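Local coordinates for protein beta-n-acetylhexosaminidase (Streptococcus pneumoniae, PDB 4AZI) that hydrolyses terminal beta-linked N-acetylhexosamine residues, acting as a family 20 glycoside hydrolase module of the pneumococcal exo-beta-D-N-acetylglucosaminidase StrH, at residues T59-N63 with G64-A68; Y67-D70 with D71-A75; E96-E99 with L100-A104; G119-D122 with A123-V126; K160-I163 with G164-D168. The protein carries 2 engineered substitutions. All blocks are in the same frame, centred on the assembly; numbering follows the deposited sequence.

Interaction 1. Residues T59-N63 with G64-A68; sequences TITAN and GKTYA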
# COMPACT_ATOMS: atom_id res chain seq x y z
N THR A 59 8.09 6.11 -22.13
CA THR A 59 7.56 7.03 -23.13
C THR A 59 6.13 7.42 -22.75
O THR A 59 5.31 6.57 -22.44
CB THR A 59 7.55 6.38 -24.54
OG1 THR A 59 8.88 5.99 -24.91
CG2 THR A 59 7.00 7.34 -25.59
N ILE A 60 5.86 8.73 -22.79
CA ILE A 60 4.55 9.26 -22.44
C ILE A 60 3.98 10.07 -23.59
O ILE A 60 4.67 10.91 -24.17
CB ILE A 60 4.61 10.14 -21.15
CG1 ILE A 60 5.03 9.32 -19.92
CG2 ILE A 60 3.30 10.86 -20.90
CD1 ILE A 60 4.14 8.14 -19.58
N THR A 61 2.71 9.82 -23.91
CA THR A 61 1.99 10.65 -24.86
C THR A 61 0.84 11.37 -24.16
O THR A 61 -0.02 10.74 -23.57
CB THR A 61 1.44 9.82 -26.03
OG1 THR A 61 2.51 9.06 -26.58
CG2 THR A 61 0.85 10.71 -27.11
N ALA A 62 0.86 12.70 -24.23
CA ALA A 62 -0.15 13.56 -23.62
C ALA A 62 0.01 14.96 -24.19
O ALA A 62 1.10 15.35 -24.61
CB ALA A 62 0.00 13.59 -22.11
N ASN A 63 -1.08 15.72 -24.19
CA ASN A 63 -1.06 17.12 -24.58
C ASN A 63 -0.66 17.33 -26.03
O ASN A 63 -0.06 18.35 -26.37
CB ASN A 63 -0.15 17.93 -23.65
CG ASN A 63 -0.61 17.90 -22.21
OD1 ASN A 63 -1.78 18.11 -21.92
ND2 ASN A 63 0.31 17.64 -21.29
N GLY A 64 -0.98 16.35 -26.88
CA GLY A 64 -0.69 16.40 -28.31
C GLY A 64 0.74 16.08 -28.70
O GLY A 64 1.10 16.14 -29.88
N LYS A 65 1.56 15.71 -27.72
CA LYS A 65 2.97 15.43 -27.97
C LYS A 65 3.45 14.17 -27.27
O LYS A 65 2.69 13.55 -26.52
CB LYS A 65 3.83 16.63 -27.55
CG LYS A 65 3.77 16.96 -26.07
CD LYS A 65 5.04 17.66 -25.60
CE LYS A 65 5.09 19.12 -26.05
NZ LYS A 65 3.89 19.88 -25.59
N THR A 66 4.69 13.77 -27.55
CA THR A 66 5.31 12.67 -26.84
C THR A 66 6.52 13.13 -26.07
O THR A 66 7.26 14.02 -26.51
CB THR A 66 5.73 11.51 -27.77
OG1 THR A 66 6.77 11.95 -28.65
CG2 THR A 66 4.55 11.02 -28.56
N TYR A 67 6.70 12.53 -24.90
CA TYR A 67 7.88 12.74 -24.09
C TYR A 67 8.64 11.43 -24.16
O TYR A 67 8.11 10.37 -23.78
CB TYR A 67 7.50 13.10 -22.64
CG TYR A 67 6.46 14.21 -22.52
CD1 TYR A 67 5.12 13.95 -22.78
CD2 TYR A 67 6.82 15.51 -22.16
CE1 TYR A 67 4.16 14.95 -22.69
CE2 TYR A 67 5.86 16.52 -22.05
CZ TYR A 67 4.53 16.23 -22.32
OH TYR A 67 3.55 17.19 -22.23
N ALA A 68 9.86 11.50 -24.69
CA ALA A 68 10.69 10.31 -24.94
C ALA A 68 11.09 9.61 -23.65
O ALA A 68 11.27 10.25 -22.62
CB ALA A 68 11.92 10.70 -25.74
O HOH W 1 1.58 21.25 -26.62

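Interaction 2. Residues Y67-D70 with D71-A75; sequences YASD and DVKKA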
# COMPACT_ATOMS: atom_id res chain seq x y z
N TYR A 67 6.70 12.53 -24.90
CA TYR A 67 7.88 12.74 -24.09
C TYR A 67 8.64 11.43 -24.16
O TYR A 67 8.11 10.37 -23.78
CB TYR A 67 7.50 13.10 -22.64
CG TYR A 67 6.46 14.21 -22.52
CD1 TYR A 67 5.12 13.95 -22.78
CD2 TYR A 67 6.82 15.51 -22.16
CE1 TYR A 67 4.16 14.95 -22.69
CE2 TYR A 67 5.86 16.52 -22.05
CZ TYR A 67 4.53 16.23 -22.32
OH TYR A 67 3.55 17.19 -22.23
N ALA A 68 9.86 11.50 -24.69
CA ALA A 68 10.69 10.31 -24.94
C ALA A 68 11.09 9.61 -23.65
O ALA A 68 11.27 10.25 -22.62
CB ALA A 68 11.92 10.70 -25.74
N SER A 69 11.24 8.29 -23.73
CA SER A 69 11.57 7.47 -22.55
C SER A 69 12.78 7.95 -21.74
O SER A 69 12.68 8.04 -20.53
CB SER A 69 11.73 5.99 -22.92
OG SER A 69 12.03 5.21 -21.77
N ASP A 70 13.89 8.24 -22.41
CA ASP A 70 15.12 8.69 -21.72
C ASP A 70 14.93 9.99 -20.96
O ASP A 70 15.48 10.17 -19.88
CB ASP A 70 16.29 8.87 -22.70
CG ASP A 70 16.83 7.56 -23.23
OD1 ASP A 70 16.63 6.49 -22.60
OD2 ASP A 70 17.48 7.61 -24.30
N ASP A 71 14.17 10.91 -21.55
CA ASP A 71 13.93 12.22 -20.95
C ASP A 71 13.03 12.12 -19.73
O ASP A 71 13.21 12.86 -18.75
CB ASP A 71 13.31 13.17 -21.97
CG ASP A 71 14.26 13.49 -23.11
OD1 ASP A 71 15.47 13.24 -22.97
OD2 ASP A 71 13.77 13.99 -24.14
N VAL A 72 12.06 11.21 -19.79
CA VAL A 72 11.16 10.97 -18.67
C VAL A 72 11.93 10.36 -17.51
O VAL A 72 11.84 10.82 -16.37
CB VAL A 72 9.96 10.10 -19.09
CG1 VAL A 72 9.18 9.61 -17.88
CG2 VAL A 72 9.05 10.88 -20.03
N LYS A 73 12.72 9.33 -17.81
CA LYS A 73 13.58 8.69 -16.81
C LYS A 73 14.51 9.69 -16.12
O LYS A 73 14.65 9.68 -14.90
CB LYS A 73 14.39 7.55 -17.42
CG LYS A 73 13.56 6.35 -17.83
CD LYS A 73 14.43 5.30 -18.51
CE LYS A 73 13.65 4.01 -18.64
NZ LYS A 73 14.41 2.92 -19.32
N LYS A 74 15.16 10.54 -16.93
CA LYS A 74 16.07 11.57 -16.41
C LYS A 74 15.33 12.58 -15.52
O LYS A 74 15.80 12.92 -14.44
CB LYS A 74 16.79 12.27 -17.56
CG LYS A 74 17.88 13.23 -17.11
CD LYS A 74 18.88 13.52 -18.23
CE LYS A 74 19.76 14.71 -17.88
NZ LYS A 74 19.00 15.98 -17.83
N ALA A 75 14.17 13.03 -15.98
CA ALA A 75 13.35 13.98 -15.24
C ALA A 75 12.90 13.43 -13.87
O ALA A 75 13.03 14.11 -12.86
CB ALA A 75 12.14 14.39 -16.07
O HOH W 2 11.29 14.14 -25.14
O HOH W 3 14.58 4.56 -21.82

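Interaction 3. Residues E96-E99 with L100-A104; sequences EVTE and LIEYA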
# COMPACT_ATOMS: atom_id res chain seq x y z
N GLU A 96 13.40 -5.70 -11.34
CA GLU A 96 13.36 -5.92 -9.90
C GLU A 96 11.94 -6.07 -9.34
O GLU A 96 11.68 -6.97 -8.53
CB GLU A 96 14.13 -4.82 -9.16
CG GLU A 96 15.64 -4.85 -9.39
CD GLU A 96 16.35 -3.68 -8.75
OE1 GLU A 96 15.82 -2.55 -8.80
OE2 GLU A 96 17.45 -3.88 -8.18
N VAL A 97 11.01 -5.20 -9.74
CA VAL A 97 9.62 -5.32 -9.29
C VAL A 97 8.99 -6.60 -9.85
O VAL A 97 8.22 -7.27 -9.15
CB VAL A 97 8.78 -4.06 -9.61
CG1 VAL A 97 7.30 -4.29 -9.36
CG2 VAL A 97 9.26 -2.86 -8.79
N THR A 98 9.31 -6.95 -11.09
CA THR A 98 8.81 -8.20 -11.70
C THR A 98 9.24 -9.40 -10.85
O THR A 98 8.42 -10.26 -10.52
CB THR A 98 9.27 -8.35 -13.17
OG1 THR A 98 8.89 -7.19 -13.92
CG2 THR A 98 8.66 -9.59 -13.83
N GLU A 99 10.52 -9.43 -10.47
CA GLU A 99 11.07 -10.49 -9.62
C GLU A 99 10.45 -10.53 -8.22
O GLU A 99 10.21 -11.60 -7.68
CB GLU A 99 12.60 -10.37 -9.51
CG GLU A 99 13.23 -11.34 -8.50
CD GLU A 99 14.74 -11.47 -8.64
OE1 GLU A 99 15.36 -10.69 -9.39
OE2 GLU A 99 15.31 -12.37 -7.99
N LEU A 100 10.19 -9.35 -7.63
CA LEU A 100 9.56 -9.29 -6.30
C LEU A 100 8.15 -9.88 -6.34
O LEU A 100 7.77 -10.67 -5.47
CB LEU A 100 9.54 -7.85 -5.76
CG LEU A 100 8.93 -7.59 -4.38
CD1 LEU A 100 9.77 -8.21 -3.26
CD2 LEU A 100 8.77 -6.10 -4.16
N ILE A 101 7.39 -9.51 -7.36
CA ILE A 101 6.04 -10.03 -7.57
C ILE A 101 6.02 -11.56 -7.78
O ILE A 101 5.24 -12.25 -7.13
CB ILE A 101 5.34 -9.29 -8.72
CG1 ILE A 101 5.20 -7.80 -8.37
CG2 ILE A 101 3.98 -9.92 -9.02
CD1 ILE A 101 4.58 -6.94 -9.45
N GLU A 102 6.87 -12.07 -8.67
CA GLU A 102 7.00 -13.52 -8.85
C GLU A 102 7.38 -14.21 -7.54
O GLU A 102 6.78 -15.22 -7.17
CB GLU A 102 8.07 -13.87 -9.89
CG GLU A 102 8.06 -13.03 -11.16
CD GLU A 102 7.81 -13.84 -12.42
OE1 GLU A 102 6.89 -14.68 -12.42
OE2 GLU A 102 8.54 -13.61 -13.41
N TYR A 103 8.39 -13.65 -6.86
CA TYR A 103 8.92 -14.22 -5.61
C TYR A 103 7.85 -14.27 -4.53
O TYR A 103 7.68 -15.30 -3.85
CB TYR A 103 10.11 -13.40 -5.11
CG TYR A 103 10.77 -13.91 -3.85
CD1 TYR A 103 11.71 -14.94 -3.90
CD2 TYR A 103 10.47 -13.35 -2.60
CE1 TYR A 103 12.32 -15.42 -2.75
CE2 TYR A 103 11.08 -13.82 -1.44
CZ TYR A 103 12.01 -14.85 -1.52
OH TYR A 103 12.62 -15.33 -0.38
N ALA A 104 7.13 -13.16 -4.37
CA ALA A 104 6.00 -13.09 -3.45
C ALA A 104 4.93 -14.11 -3.82
O ALA A 104 4.38 -14.79 -2.94
CB ALA A 104 5.43 -11.68 -3.41

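Interaction 4. Residues G119-D122 with A123-V126; sequences GHMD and AMLV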
# COMPACT_ATOMS: atom_id res chain seq x y z
N GLY A 119 -1.63 14.54 -4.39
CA GLY A 119 -0.71 14.92 -3.32
C GLY A 119 0.46 13.97 -3.30
O GLY A 119 0.52 13.05 -4.11
N HIS A 120 1.41 14.20 -2.39
CA HIS A 120 2.56 13.30 -2.21
C HIS A 120 3.25 12.95 -3.51
O HIS A 120 3.62 11.80 -3.75
CB HIS A 120 2.13 12.05 -1.46
CG HIS A 120 1.74 12.31 -0.03
ND1 HIS A 120 2.65 12.60 0.93
CD2 HIS A 120 0.49 12.32 0.59
CE1 HIS A 120 2.01 12.77 2.10
NE2 HIS A 120 0.69 12.60 1.89
N MET A 121 3.45 13.96 -4.35
CA MET A 121 4.03 13.76 -5.68
C MET A 121 5.10 14.80 -6.00
O MET A 121 5.18 15.30 -7.13
CB MET A 121 2.93 13.75 -6.75
CG MET A 121 2.07 15.01 -6.77
SD MET A 121 0.86 15.05 -8.09
CE MET A 121 1.90 15.23 -9.54
N ASP A 122 5.95 15.09 -5.01
CA ASP A 122 7.08 16.01 -5.17
C ASP A 122 7.89 15.68 -6.42
O ASP A 122 8.25 16.57 -7.20
CB ASP A 122 8.02 15.94 -3.95
CG ASP A 122 7.31 16.12 -2.61
OD1 ASP A 122 6.28 15.46 -2.36
OD2 ASP A 122 7.83 16.90 -1.78
N ALA A 123 8.20 14.40 -6.59
CA ALA A 123 9.10 13.97 -7.66
C ALA A 123 8.50 14.22 -9.04
O ALA A 123 9.20 14.70 -9.93
CB ALA A 123 9.47 12.51 -7.49
N MET A 124 7.21 13.93 -9.19
CA MET A 124 6.51 14.12 -10.46
C MET A 124 6.40 15.59 -10.83
O MET A 124 6.49 15.94 -12.01
CB MET A 124 5.12 13.48 -10.43
CG MET A 124 5.12 11.97 -10.26
SD MET A 124 3.43 11.38 -10.44
CE MET A 124 3.40 9.93 -9.40
N LEU A 125 6.25 16.45 -9.83
CA LEU A 125 6.15 17.90 -10.04
C LEU A 125 7.42 18.50 -10.65
O LEU A 125 7.35 19.25 -11.61
CB LEU A 125 5.78 18.62 -8.74
CG LEU A 125 4.44 18.30 -8.07
CD1 LEU A 125 4.40 18.90 -6.68
CD2 LEU A 125 3.23 18.75 -8.89
N VAL A 126 8.57 18.16 -10.07
CA VAL A 126 9.87 18.60 -10.58
C VAL A 126 10.17 17.93 -11.93
O VAL A 126 10.72 18.56 -12.84
CB VAL A 126 10.99 18.30 -9.56
CG1 VAL A 126 12.36 18.62 -10.13
CG2 VAL A 126 10.75 19.08 -8.27

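Interaction 5. Residues K160-I163 with G164-D168; sequences KALI and GKYMD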
# COMPACT_ATOMS: atom_id res chain seq x y z
N LYS A 160 -1.88 11.65 -15.49
CA LYS A 160 -2.81 10.59 -15.84
C LYS A 160 -2.22 9.57 -16.82
O LYS A 160 -2.43 8.37 -16.66
CB LYS A 160 -4.10 11.16 -16.45
CG LYS A 160 -5.01 11.84 -15.44
CD LYS A 160 -6.34 12.17 -16.09
CE LYS A 160 -6.74 13.61 -15.83
NZ LYS A 160 -8.04 13.93 -16.49
N ALA A 161 -1.50 10.07 -17.82
CA ALA A 161 -0.84 9.21 -18.80
C ALA A 161 0.24 8.38 -18.12
O ALA A 161 0.33 7.18 -18.36
CB ALA A 161 -0.25 10.04 -19.94
N LEU A 162 1.04 9.03 -17.26
CA LEU A 162 2.10 8.35 -16.48
C LEU A 162 1.54 7.25 -15.59
O LEU A 162 2.04 6.12 -15.60
CB LEU A 162 2.88 9.36 -15.63
CG LEU A 162 4.05 8.78 -14.82
CD1 LEU A 162 5.08 8.17 -15.76
CD2 LEU A 162 4.68 9.86 -13.96
N ILE A 163 0.49 7.56 -14.83
CA ILE A 163 -0.14 6.55 -13.98
C ILE A 163 -0.77 5.42 -14.79
O ILE A 163 -0.77 4.27 -14.36
CB ILE A 163 -1.11 7.18 -12.96
CG1 ILE A 163 -0.29 7.84 -11.85
CG2 ILE A 163 -2.03 6.12 -12.36
CD1 ILE A 163 -1.00 8.96 -11.15
N GLY A 164 -1.28 5.76 -15.98
CA GLY A 164 -1.74 4.77 -16.96
C GLY A 164 -0.67 3.75 -17.34
O GLY A 164 -0.95 2.54 -17.38
N LYS A 165 0.54 4.22 -17.62
CA LYS A 165 1.66 3.32 -17.94
C LYS A 165 1.99 2.39 -16.79
O LYS A 165 2.08 1.18 -16.99
CB LYS A 165 2.91 4.09 -18.39
CG LYS A 165 2.81 4.69 -19.78
CD LYS A 165 2.62 3.65 -20.87
CE LYS A 165 2.31 4.35 -22.19
NZ LYS A 165 2.07 3.42 -23.33
N TYR A 166 2.14 2.93 -15.57
CA TYR A 166 2.35 2.08 -14.39
C TYR A 166 1.22 1.05 -14.24
O TYR A 166 1.49 -0.12 -14.00
CB TYR A 166 2.48 2.90 -13.10
CG TYR A 166 3.78 3.67 -12.96
CD1 TYR A 166 5.01 3.01 -12.87
CD2 TYR A 166 3.78 5.07 -12.89
CE1 TYR A 166 6.20 3.71 -12.73
CE2 TYR A 166 4.97 5.78 -12.75
CZ TYR A 166 6.17 5.09 -12.67
OH TYR A 166 7.35 5.78 -12.53
N MET A 167 -0.02 1.49 -14.41
CA MET A 167 -1.16 0.58 -14.34
C MET A 167 -1.08 -0.51 -15.43
O MET A 167 -1.44 -1.67 -15.19
CB MET A 167 -2.49 1.34 -14.44
CG MET A 167 -2.90 2.13 -13.21
SD MET A 167 -4.48 2.92 -13.58
CE MET A 167 -4.95 3.60 -11.99
N ASP A 168 -0.59 -0.12 -16.61
CA ASP A 168 -0.33 -1.05 -17.71
C ASP A 168 0.64 -2.17 -17.29
O ASP A 168 0.38 -3.35 -17.56
CB ASP A 168 0.13 -0.31 -18.99
CG ASP A 168 -1.00 0.53 -19.63
OD1 ASP A 168 -2.17 0.26 -19.33
OD2 ASP A 168 -0.74 1.47 -20.42

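Interaction 1. Residues T59-N63 with G64-A68
Strands 60-62 and 65-67 form a tight antiparallel hairpin, their short axes 153° apart, joined by a type I' turn from Ala62 to Lys65. Ile60 and Tyr67 make a hydrogen-bonded pair: Ile60 N donates to Tyr67 O at 3.0 Å, and Tyr67 N returns a shorter bond of 2.7 Å to Ile60 O. Ala62 and Lys65 form a second hydrogen-bonded pair that closes the turn. Ile60, Ala62, Lys65 and Tyr67 share one face. The Tyr67 ring runs along it toward the turn, turning its CD1 edge to Ile60 O at 3.4 Å, with Ile60 CG2 4.0 Å from the same CD1. The ring's OH takes a weak but straight bond from Asn63 ND2 at 3.4 Å, the amide standing 80° to the ring plane; ND2 also serves Glu154 O, and OD1 takes Asn157 ND2. Lys65 starts with CG between its backbone N and carbonyl carbon (chi1 63°), which sets CG 3.4 Å from Ala62 O. The chain then curls back until NZ meets a water, itself weakly bound to Asn63 O. Four backbone bonds hold the hairpin, while the amide of Asn63 ties its turn to helix 153-170.

Interaction 2. Residues Y67-D70 with D71-A75
Lys73 lies back along the first turn of helix 69-83, over Ser69. Its CB sits 3.6 Å from Ser69 O, and CG comes closer to that oxygen, at 3.3 Å, because chi1 of -69° puts CG beside the backbone N and anti to the carbonyl carbon. From there the chain runs extended. CD passes 4.0 Å from Ser69 OG and CE 3.7 Å from it; CE comes nearest the hydroxyl, and a water bridges it to NZ. NZ ends on Asp56 O and on this water, 3.0 Å away. The water bonds Ser69 OG at 2.6 Å and also donates to Asp70 OD1, so lysine, serine and aspartate are tied together without direct contact between the charged atoms of Lys73 and Asp70. Lys73 N bonds the same Ser69 O. Ala68 at the N-cap position offers its O to Val72 N at 3.1 Å, and a second water bridges Ala68 N to Asp71 OD2. On the inner side, Val72 CG2 packs on Tyr67 CB at 3.8 Å. Helix 69-83 begins directly after hairpin strand 65-67: Ser69 OG is bonded to Met58 N, Val72 touches Met58, and Ala75 faces helix 122-130.

Interaction 3. Residues E96-E99 with L100-A104
Of the flat groups, the carboxylate of Glu102 is the one that comes alongside the preceding turn, with OE2 4.0 Å from the methyl CG2 of Thr98. The two side chains lie side by side and point the same way, although Glu102 CG is modelled too near Thr98 O, which leaves the exact placing of both doubtful. The ring of Tyr103 meets residues 96-99 with neither face nor edge. Only its root does, CB lying 3.1 Å from Glu99 O, after which CG swings anti to the backbone N (chi1 -178°) and carries the ring off to where its OH bonds Asp32 OD1. Glu99 likewise sends an extended chain outward, and its OE2 forms a salt bridge with Lys28.

On the apolar side, Val97 CG1 lies 3.8 Å from Ile101 CD1, the two side chains meeting at a slant. Ile101 CG1, held beside its own backbone N, lies 3.2 Å from Val97 O. The same carbonyl receives Ile101 N at 3.0 Å, while Leu100 N reaches Glu96 O and Tyr103 N reaches Glu99 O, both at 2.9 Å. Thr98 OG1 turns back to Gln94 O.

Leu100 packs on Leu24, Leu27 and Val31 of helix 24-37, Val97 and Ile101 on Phe170 of helix 153-170, and Leu100 with Ile101 on Leu111 of strand 110-117. This is an outer helix of a (beta/alpha)8 barrel, amphipathic, with its apolar stripe turned to strand 110-117 and to the flanking helices 24-37 and 153-170.

Interaction 4. Residues G119-D122 with A123-V126
Met121 folds back onto the helix it precedes: its CG lies between the backbone N and the carbonyl carbon (chi1 57°), CG and SD run on extended, and a bend at chi3 of -69° turns the methyl CE toward Met124 and Leu125. CE rests 3.8 Å from Met124 CB and equally 3.8 Å from Leu125 CD2, the methionine crossing both side chains at about a right angle. Leu125, whose CG stands beside its own backbone N, also covers the methionine's backbone, CG being 3.2 Å from Met121 O. That oxygen accepts Leu125 N at 3.1 Å, an i to i+4 bond at the start of the helix, with Met121 at its N-cap position; one residue on, Val126 N makes a weak bond of 3.3 Å to Asp122 O, and Val126 CG2 sits 3.7 Å from that Asp122 O.

Just ahead, His120 turns away from the helix into the pocket that holds the bound carbamate inhibitor, its NE2 bonded to Glu183 and ND1 to Asp49. Helix 122-130 starts two residues after this pocket residue, following barrel strand 110-117. Met121 and Leu125 meet Met148 of strand 147-148, Met121 and Met124 reach Val159 and Leu162 of helix 153-170, respectively, and Asp122 and Ala123 touch Tyr83 and Thr80 of helix 69-83, respectively.

Interaction 5. Residues K160-I163 with G164-D168
Leu162 and Tyr166, one turn apart, lie side by side and point the same way, the leucine packed against one corner of the ring. CE2 of Tyr166 is 3.8 Å from both CG and CD1 of Leu162, and its CD2 sits 3.4 Å from Leu162 O. The ring's edge, near its plane, is turned to the CA of Ile163. Different first torsions bring the pair together: Leu162 holds CG anti to its backbone N (chi1 -177°) and stands out roughly across the axis, while Tyr166, with CG beside its own N (chi1 -72°), runs back alongside it. The phenol OH then bonds Phe53 O in a neighbouring loop, fixing the far end of the ring.

Ile163 and Met167 meet at a slant instead. The branch CG2 of Ile163 lies 3.9 Å from the methyl CE of Met167, whose chain runs extended and whose CG rides 3.2 Å from Ile163 O. Beneath these pairs the helical bonds are regular, Tyr166 N to Leu162 O at 3.2 Å and Met167 N to Ile163 O at 2.9 Å.

The side chains pack on several neighbours. Leu162 touches Ile60 of the hairpin and shares Met58 with Tyr166, Ile163 packs on Ile115 and Ser117 of strand 110-117, and Met167 packs on Met216 and Ala217 of helix 203-219. Helix 153-170 is one of the outer helices of the (beta/alpha)8 barrel, with its inner side on strand 110-117 and its flanks against the hairpin and helix 203-219.

How the interactions relate
All five contacts lie in the family 20 barrel domain, in chain order 1, 2, 3, 4, 5. Interactions 1 and 2 share Tyr67 and Ala68, as the hairpin runs straight into helix 69-83, and their centres are about 10 Å apart. Interaction 5, on helix 153-170, touches interactions 1 and 4: Ile60 CD1 of interaction 1 packs on its Leu162 and Lys165, and Met124 SD of interaction 4 on Leu162 CD2. Interaction 3, on helix 94-106, stands apart, its centre about 19 Å from that of interaction 5. Helix 153-170 thus links the surface hairpin to the start of helix 122-130, where His120 lines the inhibitor pocket.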